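Local coordinates for protein VESB protease (Vibrio cholerae, PDB 4LK4) that probably acts as a secreted serine endopeptidase of the trypsin family, hydrolysing peptide bonds within protein substrates, at residues M172-S177 and V215-E220; T183-A188 and G229-V234. The protein carries 1 engineered substitution. All blocks are in the same frame, centred on the assembly; numbering follows the deposited sequence.

Contacts 1 and 2 illustrate how a protease of the trypsin family sets a loop that in trypsin relatives lines the substrate cleft against a buried sheet. They lie about 7 Å apart, centre to centre. The join is strand 229-233: in contact 2 it pairs with strand 184-189, and its other edge takes strand 211-216, the root of contact 1. Two probable hydrogen bonds make that second seam, Trp217 O to Val230 N at 2.7 Å and Ser216 N to Val230 O at 3.0 Å. Ile176 of contact 1 also packs against Asn184 of contact 2. By analogy with trypsin, Asp103 is probably the catalytic aspartate; it touches both regions, bonding through its carboxylate to Ser216 and through its carbonyl to Thr232.

Contact 1. Residues M172-S177 and V215-E220; sequences MQHGIS and VSWGDE
Met172 and Gly218 bring the two backbones closest, yet their CA atoms stay 7.7 Å apart, so the segments meet mainly through side chains. Segment 172-177 leaves a helix at Gln173, which has positive phi, and folds into a type I' turn closed by Ile176 N to Gln173 O. In segment 215-220 the chain turns a corner at Trp217, where Ser216 and Trp217 together face Val230 in a classic beta bulge. The indole then spans the gap. Its CG sits between the backbone N and the carbonyl carbon (chi1 70°), sending the six-membered ring toward the turn. Three side chains of 172-177 touch that end. Met172, bent at both chi2 and chi3, brings CE to 3.4 Å from Trp217 CZ3 and also touches Gly218 CA. Ile176 CD1 reaches Trp217 CZ2 at 4.0 Å, and His174 CB lies 3.7 Å from the same CZ2. The imidazole makes an offset edge-to-face pair with the indole, Trp217 presenting its edge to the His174 face with planes 64° apart. His174 is itself held by a nearly straight bond from ND1 to Met172 O (2.9 Å), which lies in the imidazole plane and fixes the ring's rotation. The same Met172 O stands in the indole plane, 3.6 Å from Trp217 CH2. A water accepts from Trp217 NE1 and donates to His174 O, giving the indole N-H a polar partner. In trypsin relatives the Ser-Trp-Gly run equivalent to Ser216-Gly218 lines the substrate cleft, and here Ser216 OG bonds Asp103. Met172 also touches Val230 and Cys186, while Ile176 packs on Cys168, so the contact joins the end of helix 165-172 and the turn after it to the loop leaving strand 211-216, over strands 184-189 and 229-233.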
loop_
_atom_site.group_PDB
_atom_site.type_symbol
_atom_site.label_atom_id
_atom_site.label_comp_id
_atom_site.label_asym_id
_atom_site.label_seq_id
_atom_site.Cartn_x
_atom_site.Cartn_y
_atom_site.Cartn_z
ATOM N N MET A 172 -6.252 15.374 -16.445
ATOM C CA MET A 172 -6.283 15.176 -15.000
ATOM C C MET A 172 -5.228 15.973 -14.210
ATOM O O MET A 172 -5.491 16.388 -13.084
ATOM C CB MET A 172 -6.196 13.681 -14.703
ATOM C CG MET A 172 -7.378 12.870 -15.264
ATOM S SD MET A 172 -8.995 13.553 -14.833
ATOM C CE MET A 172 -9.097 13.192 -13.101
ATOM N N GLN A 173 -4.058 16.194 -14.805
ATOM C CA GLN A 173 -3.027 17.027 -14.229
ATOM C C GLN A 173 -2.558 16.504 -12.854
ATOM O O GLN A 173 -2.044 15.402 -12.780
ATOM C CB GLN A 173 -3.521 18.470 -14.187
ATOM C CG GLN A 173 -4.063 18.959 -15.523
ATOM C CD GLN A 173 -3.959 20.462 -15.683
ATOM O OE1 GLN A 173 -2.868 21.038 -15.566
ATOM N NE2 GLN A 173 -5.093 21.115 -15.931
ATOM N N HIS A 174 -2.714 17.279 -11.783
ATOM C CA HIS A 174 -2.302 16.871 -10.442
ATOM C C HIS A 174 -1.026 16.013 -10.434
ATOM O O HIS A 174 -0.944 14.941 -9.805
ATOM C CB HIS A 174 -3.488 16.241 -9.710
ATOM C CG HIS A 174 -4.604 17.213 -9.470
ATOM N ND1 HIS A 174 -5.444 17.646 -10.473
ATOM C CD2 HIS A 174 -4.973 17.893 -8.357
ATOM C CE1 HIS A 174 -6.299 18.529 -9.987
ATOM N NE2 HIS A 174 -6.031 18.701 -8.705
ATOM N N GLY A 175 -0.030 16.522 -11.162
ATOM C CA GLY A 175 1.325 15.968 -11.158
ATOM C C GLY A 175 1.491 14.647 -11.885
ATOM O O GLY A 175 2.487 13.951 -11.675
ATOM N N ILE A 176 0.526 14.315 -12.748
ATOM C CA ILE A 176 0.572 13.127 -13.573
ATOM C C ILE A 176 1.590 13.374 -14.661
ATOM O O ILE A 176 1.658 14.467 -15.224
ATOM C CB ILE A 176 -0.807 12.832 -14.200
ATOM C CG1 ILE A 176 -1.776 12.346 -13.118
ATOM C CG2 ILE A 176 -0.698 11.786 -15.303
ATOM C CD1 ILE A 176 -3.227 12.491 -13.501
ATOM N N SER A 177 2.373 12.355 -14.968
ATOM C CA SER A 177 3.404 12.499 -15.968
ATOM C C SER A 177 2.842 12.089 -17.312
ATOM O O SER A 177 1.905 11.306 -17.396
ATOM C CB SER A 177 4.639 11.667 -15.608
ATOM O OG SER A 177 5.602 11.703 -16.647
ATOM N N VAL A 215 -7.003 1.493 -7.644
ATOM C CA VAL A 215 -7.875 2.640 -7.765
ATOM C C VAL A 215 -7.382 3.754 -6.865
ATOM O O VAL A 215 -7.188 3.515 -5.677
ATOM C CB VAL A 215 -9.299 2.252 -7.409
ATOM C CG1 VAL A 215 -10.203 3.486 -7.382
ATOM C CG2 VAL A 215 -9.806 1.241 -8.424
ATOM N N SER A 216 -7.152 4.950 -7.417
ATOM C CA SER A 216 -6.612 6.065 -6.634
ATOM C C SER A 216 -7.583 7.260 -6.556
ATOM O O SER A 216 -8.050 7.600 -5.500
ATOM C CB SER A 216 -5.240 6.502 -7.170
ATOM O OG SER A 216 -4.695 7.632 -6.440
ATOM N N TRP A 217 -7.896 7.900 -7.672
ATOM C CA TRP A 217 -8.765 9.098 -7.621
ATOM C C TRP A 217 -9.347 9.446 -8.989
ATOM O O TRP A 217 -9.137 8.678 -9.950
ATOM C CB TRP A 217 -8.001 10.285 -7.025
ATOM C CG TRP A 217 -6.918 10.843 -7.896
ATOM C CD1 TRP A 217 -5.625 10.403 -7.979
ATOM C CD2 TRP A 217 -7.002 11.989 -8.757
ATOM N NE1 TRP A 217 -4.909 11.188 -8.853
ATOM C CE2 TRP A 217 -5.734 12.162 -9.348
ATOM C CE3 TRP A 217 -8.030 12.875 -9.099
ATOM C CZ2 TRP A 217 -5.469 13.177 -10.251
ATOM C CZ3 TRP A 217 -7.767 13.881 -10.013
ATOM C CH2 TRP A 217 -6.493 14.027 -10.572
ATOM N N GLY A 218 -10.066 10.571 -9.069
ATOM C CA GLY A 218 -10.727 11.022 -10.295
ATOM C C GLY A 218 -12.103 10.406 -10.303
ATOM O O GLY A 218 -12.428 9.661 -9.386
ATOM N N ASP A 219 -12.916 10.701 -11.315
ATOM C CA ASP A 219 -14.230 10.033 -11.474
ATOM C C ASP A 219 -15.090 10.085 -10.192
ATOM O O ASP A 219 -15.781 9.121 -9.861
ATOM C CB ASP A 219 -14.047 8.551 -11.913
ATOM C CG ASP A 219 -14.041 8.352 -13.431
ATOM O OD1 ASP A 219 -14.277 9.315 -14.187
ATOM O OD2 ASP A 219 -13.804 7.202 -13.864
ATOM N N GLU A 220 -15.040 11.205 -9.471
ATOM C CA GLU A 220 -15.832 11.376 -8.235
ATOM C C GLU A 220 -17.308 11.734 -8.515
ATOM O O GLU A 220 -18.171 11.525 -7.661
ATOM C CB GLU A 220 -15.186 12.423 -7.291
ATOM C CG GLU A 220 -14.819 13.766 -7.938
ATOM C CD GLU A 220 -14.544 14.879 -6.924
ATOM O OE1 GLU A 220 -14.491 14.590 -5.706
ATOM O OE2 GLU A 220 -14.376 16.049 -7.349
HETATM O O HOH W 1 -1.950 12.221 -9.201
#

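Contact 2. Residues T183-A188 and G229-V234; sequences TNFCAA and GVYTNV
Phe185 and Tyr231 are brought together by different first torsions: the phenyl CG lies between its backbone N and carbonyl carbon (chi1 66°), whereas the phenol CG lies beside its own backbone N and opposite the carbonyl carbon (chi1 -58°). Tyr231 CB thereby lies over one face of the phenyl ring, toward its rim, a CH-pi contact in which CB is 3.9 Å from the ring centroid. The two rings, nearly parallel but slid apart, barely overlap. On the sheet face that carries them, Tyr231 CE1 also meets Ala187 CB at 3.7 Å. On the other face Cys186 SG, disulfide-bonded to Cys168, lies 4.1 Å from Val230 CG2. Asn184 ND2 comes to 3.6 Å from Val230 CG1.

Antiparallel pairing runs from Asn184 with Thr232 to Ala187 with Gly229. Phe185 and Tyr231 form a hydrogen-bonded pair, with Tyr231 N to Phe185 O at 2.7 Å; Ala187 and Gly229 form another. Beyond it, Asn233 N bonds Thr183 O at 2.9 Å. Water joins the hydroxyls of Thr183 and Thr232, whose protein partners are Asn102 and Asp103.

In this second barrel of the trypsin domain, backbone groups satisfy one another while mostly apolar groups pack on the two faces; a water links Tyr231 OH to Ala187 O, and threonine hydroxyls at one end tie the sheet to the Asp103 loop, probably part of the active site.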
loop_
_atom_site.group_PDB
_atom_site.type_symbol
_atom_site.label_atom_id
_atom_site.label_comp_id
_atom_site.label_asym_id
_atom_site.label_seq_id
_atom_site.Cartn_x
_atom_site.Cartn_y
_atom_site.Cartn_z
ATOM N N THR A 183 4.128 6.786 -11.936
ATOM C CA THR A 183 3.351 6.396 -10.801
ATOM C C THR A 183 1.875 6.083 -11.067
ATOM O O THR A 183 1.275 5.333 -10.298
ATOM C CB THR A 183 3.403 7.505 -9.716
ATOM O OG1 THR A 183 2.687 7.070 -8.550
ATOM C CG2 THR A 183 2.762 8.802 -10.195
ATOM N N ASN A 184 1.263 6.710 -12.061
ATOM C CA ASN A 184 -0.133 6.446 -12.290
ATOM C C ASN A 184 -0.563 6.635 -13.723
ATOM O O ASN A 184 0.172 7.215 -14.535
ATOM C CB ASN A 184 -1.016 7.247 -11.321
ATOM C CG ASN A 184 -0.793 8.751 -11.399
ATOM O OD1 ASN A 184 -0.243 9.274 -12.357
ATOM N ND2 ASN A 184 -1.256 9.451 -10.382
ATOM N N PHE A 185 -1.730 6.078 -14.039
ATOM C CA PHE A 185 -2.330 6.181 -15.381
ATOM C C PHE A 185 -3.841 6.361 -15.277
ATOM O O PHE A 185 -4.417 6.248 -14.193
ATOM C CB PHE A 185 -2.021 4.921 -16.209
ATOM C CG PHE A 185 -2.669 3.666 -15.690
ATOM C CD1 PHE A 185 -3.946 3.320 -16.070
ATOM C CD2 PHE A 185 -1.990 2.825 -14.828
ATOM C CE1 PHE A 185 -4.523 2.146 -15.614
ATOM C CE2 PHE A 185 -2.577 1.683 -14.334
ATOM C CZ PHE A 185 -3.843 1.339 -14.738
ATOM N N CYS A 186 -4.464 6.589 -16.423
ATOM C CA CYS A 186 -5.871 6.881 -16.529
ATOM C C CYS A 186 -6.595 5.815 -17.315
ATOM O O CYS A 186 -6.045 5.208 -18.228
ATOM C CB CYS A 186 -6.076 8.180 -17.310
ATOM S SG CYS A 186 -5.665 9.675 -16.413
ATOM N N ALA A 187 -7.869 5.654 -17.003
ATOM C CA ALA A 187 -8.724 4.796 -17.775
ATOM C C ALA A 187 -10.111 5.365 -17.725
ATOM O O ALA A 187 -10.517 5.980 -16.738
ATOM C CB ALA A 187 -8.712 3.408 -17.197
ATOM N N ALA A 188 -10.852 5.136 -18.792
ATOM C CA ALA A 188 -12.127 5.788 -18.975
ATOM C C ALA A 188 -13.267 4.821 -18.951
ATOM O O ALA A 188 -13.223 3.748 -19.561
ATOM C CB ALA A 188 -12.133 6.547 -20.293
ATOM N N GLY A 229 -10.622 8.193 -14.605
ATOM C CA GLY A 229 -10.225 7.651 -13.323
ATOM C C GLY A 229 -8.721 7.496 -13.360
ATOM O O GLY A 229 -8.148 7.185 -14.409
ATOM N N VAL A 230 -8.083 7.722 -12.203
ATOM C CA VAL A 230 -6.647 7.644 -12.091
ATOM C C VAL A 230 -6.263 6.465 -11.212
ATOM O O VAL A 230 -6.800 6.292 -10.122
ATOM C CB VAL A 230 -6.129 8.941 -11.511
ATOM C CG1 VAL A 230 -4.641 8.853 -11.277
ATOM C CG2 VAL A 230 -6.470 10.084 -12.449
ATOM N N TYR A 231 -5.310 5.676 -11.690
ATOM C CA TYR A 231 -4.974 4.388 -11.088
ATOM C C TYR A 231 -3.482 4.322 -10.852
ATOM O O TYR A 231 -2.688 4.641 -11.740
ATOM C CB TYR A 231 -5.399 3.247 -12.017
ATOM C CG TYR A 231 -6.872 3.262 -12.338
ATOM C CD1 TYR A 231 -7.378 4.054 -13.357
ATOM C CD2 TYR A 231 -7.760 2.505 -11.596
ATOM C CE1 TYR A 231 -8.729 4.107 -13.609
ATOM C CE2 TYR A 231 -9.106 2.522 -11.851
ATOM C CZ TYR A 231 -9.589 3.325 -12.850
ATOM O OH TYR A 231 -10.937 3.287 -13.081
ATOM N N THR A 232 -3.083 3.932 -9.648
ATOM C CA THR A 232 -1.693 3.760 -9.364
ATOM C C THR A 232 -1.205 2.617 -10.245
ATOM O O THR A 232 -1.908 1.622 -10.434
ATOM C CB THR A 232 -1.458 3.463 -7.892
ATOM O OG1 THR A 232 -1.918 4.571 -7.105
ATOM C CG2 THR A 232 0.012 3.253 -7.610
ATOM N N ASN A 233 -0.013 2.803 -10.804
ATOM C CA ASN A 233 0.568 1.910 -11.770
ATOM C C ASN A 233 1.369 0.750 -11.131
ATOM O O ASN A 233 2.494 0.938 -10.695
ATOM C CB ASN A 233 1.452 2.756 -12.665
ATOM C CG ASN A 233 2.198 1.948 -13.699
ATOM O OD1 ASN A 233 2.168 0.705 -13.706
ATOM N ND2 ASN A 233 2.881 2.656 -14.595
ATOM N N VAL A 234 0.794 -0.449 -11.095
ATOM C CA VAL A 234 1.441 -1.555 -10.428
ATOM C C VAL A 234 2.767 -1.978 -11.080
ATOM O O VAL A 234 3.713 -2.386 -10.371
ATOM C CB VAL A 234 0.492 -2.757 -10.302
ATOM C CG1 VAL A 234 1.230 -4.038 -9.928
ATOM C CG2 VAL A 234 -0.552 -2.470 -9.255
HETATM O O HOH W 2 -0.299 6.761 -7.630
HETATM O O HOH W 3 1.480 5.074 -15.969
HETATM O O HOH W 4 -12.018 4.765 -14.688
#